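Local coordinates for SusD superfamily protein (Bacteroides vulgatus, PDB 3MYV) that probably binds polysaccharide at the outer membrane of its gut bacterium, at residues 129-134 with 423-428. Sequence-based numbering, arbitrary orientation.
Sequences GYPYTK and VDWDFY
Tyr130 turns the edge of its ring to the Asp424-Phe427 turn: CD2 lies 3.3 Å from Trp425 O, which sits near the ring plane. Its hydroxyl donates to a water that in turn donates to Tyr428 O, a bridge running beside a direct contact of Tyr130 OH with Tyr428 CA at 3.6 Å. Pro131 adds a lighter apolar touch, CD standing 4.2 Å from Trp425 CB. At Thr133 the carbonyl oxygen comes within 3.8 Å of Trp425 CH2, obliquely to the indole, while OG1 hydrogen-bonds to the backbone O of Arg403. Trp425 buries the largest area of any residue here, and Lys134 is its main partner in 129-134. Lys134 CA stands over the six-membered ring of Trp425, 3.7 Å from the centroid and 12° off the normal, which meets the criteria of a CH-pi interaction. With CG anti to the backbone N (chi1 -175°) and the chain extended beyond, the methylenes run across the same indole face and deliver the ammonium past the ring. There NZ donates to Trp425 O at 2.7 Å, tilted 33° from the carbonyl plane; NZ also forms a salt bridge with Asp426 OD1, whose hydrogen bond is weak at 3.3 Å, and a water joins the same two groups. The acceptor loop is itself braced, since Asp424 OD1 takes the Asp426 N-H in an Asx turn (2.8 Å) within a type I turn. Were Trp425 an alanine, the face under Lys134 would be gone, which would probably open a gap beside Pro131 and leave the lysine chain less well guided to its acceptors. Phe427 meets the ring of Phe63, and Tyr428 that of Tyr451 edge-to-face. This surface contact ties the N-terminal part of the SusD-family chain to its C-terminal part: helix 132-135, just after helix 103-128, meets the loop between helix 438-441 and strand 422-423, whose Val423 has backbone hydrogen bonds with Ile408 of strand 408-409.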
loop_
_atom_site.group_PDB
_atom_site.type_symbol
_atom_site.label_atom_id
_atom_site.label_comp_id
_atom_site.label_asym_id
_atom_site.label_seq_id
_atom_site.Cartn_x
_atom_site.Cartn_y
_atom_site.Cartn_z
ATOM N N GLY A 129 0.868 2.679 14.713
ATOM C CA GLY A 129 1.894 2.080 15.537
ATOM C C GLY A 129 3.251 2.157 14.889
ATOM O O GLY A 129 3.367 2.304 13.659
ATOM N N TYR A 130 4.285 2.119 15.733
ATOM C CA TYR A 130 5.648 2.141 15.261
ATOM C C TYR A 130 5.909 0.821 14.516
ATOM O O TYR A 130 5.222 -0.201 14.767
ATOM C CB TYR A 130 6.616 2.351 16.449
ATOM C CG TYR A 130 6.628 3.771 16.963
ATOM C CD1 TYR A 130 5.630 4.236 17.817
ATOM C CD2 TYR A 130 7.618 4.665 16.572
ATOM C CE1 TYR A 130 5.635 5.545 18.271
ATOM C CE2 TYR A 130 7.634 5.968 17.029
ATOM C CZ TYR A 130 6.645 6.411 17.874
ATOM O OH TYR A 130 6.670 7.721 18.339
ATOM N N PRO A 131 6.865 0.826 13.574
ATOM C CA PRO A 131 7.125 -0.406 12.819
ATOM C C PRO A 131 7.364 -1.597 13.722
ATOM O O PRO A 131 8.102 -1.504 14.718
ATOM C CB PRO A 131 8.414 -0.071 12.033
ATOM C CG PRO A 131 8.382 1.396 11.908
ATOM C CD PRO A 131 7.788 1.905 13.172
ATOM N N TYR A 132 6.749 -2.722 13.372
ATOM C CA TYR A 132 6.976 -3.946 14.131
ATOM C C TYR A 132 8.444 -4.198 14.387
ATOM O O TYR A 132 8.833 -4.593 15.503
ATOM C CB TYR A 132 6.370 -5.167 13.429
ATOM C CG TYR A 132 6.672 -6.445 14.177
ATOM C CD1 TYR A 132 5.871 -6.852 15.219
ATOM C CD2 TYR A 132 7.803 -7.216 13.874
ATOM C CE1 TYR A 132 6.137 -7.994 15.917
ATOM C CE2 TYR A 132 8.086 -8.359 14.582
ATOM C CZ TYR A 132 7.248 -8.749 15.604
ATOM O OH TYR A 132 7.524 -9.882 16.333
ATOM N N THR A 133 9.260 -3.987 13.348
ATOM C CA THR A 133 10.680 -4.303 13.411
ATOM C C THR A 133 11.452 -3.378 14.347
ATOM O O THR A 133 12.553 -3.708 14.723
ATOM C CB THR A 133 11.316 -4.292 11.992
ATOM O OG1 THR A 133 10.842 -3.153 11.268
ATOM C CG2 THR A 133 10.918 -5.550 11.246
ATOM N N LYS A 134 10.878 -2.262 14.791
ATOM C CA LYS A 134 11.578 -1.412 15.791
ATOM C C LYS A 134 11.816 -2.109 17.140
ATOM O O LYS A 134 12.879 -1.964 17.768
ATOM C CB LYS A 134 10.825 -0.094 16.036
ATOM C CG LYS A 134 11.570 0.862 16.972
ATOM C CD LYS A 134 10.800 2.138 17.186
ATOM C CE LYS A 134 11.628 3.120 17.981
ATOM N NZ LYS A 134 10.816 4.332 18.319
ATOM N N VAL A 423 14.072 11.614 8.782
ATOM C CA VAL A 423 12.959 10.922 9.447
ATOM C C VAL A 423 13.357 9.469 9.669
ATOM O O VAL A 423 13.817 8.789 8.743
ATOM C CB VAL A 423 11.678 11.004 8.617
ATOM C CG1 VAL A 423 10.591 10.070 9.191
ATOM C CG2 VAL A 423 11.205 12.470 8.546
ATOM N N ASP A 424 13.198 8.989 10.899
ATOM C CA ASP A 424 13.470 7.596 11.202
ATOM C C ASP A 424 12.425 7.132 12.190
ATOM O O ASP A 424 11.513 7.890 12.511
ATOM C CB ASP A 424 14.904 7.409 11.724
ATOM C CG ASP A 424 15.145 8.025 13.055
ATOM O OD1 ASP A 424 14.195 8.371 13.795
ATOM O OD2 ASP A 424 16.345 8.145 13.373
ATOM N N TRP A 425 12.550 5.912 12.687
ATOM C CA TRP A 425 11.502 5.352 13.529
ATOM C C TRP A 425 11.478 5.896 14.975
ATOM O O TRP A 425 10.693 5.432 15.802
ATOM C CB TRP A 425 11.502 3.829 13.447
ATOM C CG TRP A 425 12.693 3.100 13.953
ATOM C CD1 TRP A 425 13.595 3.539 14.878
ATOM C CD2 TRP A 425 13.092 1.758 13.607
ATOM N NE1 TRP A 425 14.552 2.568 15.107
ATOM C CE2 TRP A 425 14.253 1.459 14.358
ATOM C CE3 TRP A 425 12.563 0.773 12.770
ATOM C CZ2 TRP A 425 14.922 0.231 14.256
ATOM C CZ3 TRP A 425 13.234 -0.458 12.667
ATOM C CH2 TRP A 425 14.393 -0.713 13.402
ATOM N N ASP A 426 12.360 6.839 15.284
ATOM C CA ASP A 426 12.354 7.529 16.586
ATOM C C ASP A 426 11.647 8.871 16.489
ATOM O O ASP A 426 11.421 9.523 17.507
ATOM C CB ASP A 426 13.775 7.756 17.084
ATOM C CG ASP A 426 14.497 6.460 17.426
ATOM O OD1 ASP A 426 13.856 5.501 17.871
ATOM O OD2 ASP A 426 15.723 6.431 17.269
ATOM N N PHE A 427 11.302 9.290 15.271
ATOM C CA PHE A 427 10.564 10.538 15.061
ATOM C C PHE A 427 9.117 10.366 15.477
ATOM O O PHE A 427 8.437 9.472 14.982
ATOM C CB PHE A 427 10.603 10.906 13.582
ATOM C CG PHE A 427 9.980 12.231 13.255
ATOM C CD1 PHE A 427 10.181 13.345 14.060
ATOM C CD2 PHE A 427 9.264 12.386 12.078
ATOM C CE1 PHE A 427 9.626 14.573 13.721
ATOM C CE2 PHE A 427 8.738 13.591 11.736
ATOM C CZ PHE A 427 8.917 14.692 12.553
ATOM N N TYR A 428 8.630 11.224 16.372
ATOM C CA TYR A 428 7.332 10.967 17.005
ATOM C C TYR A 428 6.194 11.018 16.002
ATOM O O TYR A 428 5.134 10.410 16.227
ATOM C CB TYR A 428 7.083 11.881 18.208
ATOM C CG TYR A 428 6.600 13.292 17.914
ATOM C CD1 TYR A 428 7.488 14.300 17.562
ATOM C CD2 TYR A 428 5.266 13.623 18.037
ATOM C CE1 TYR A 428 7.056 15.588 17.317
ATOM C CE2 TYR A 428 4.820 14.899 17.810
ATOM C CZ TYR A 428 5.719 15.886 17.441
ATOM O OH TYR A 428 5.271 17.162 17.195
HETATM O O HOH W 1 4.362 9.093 18.494
HETATM O O HOH W 2 12.200 6.021 20.155
#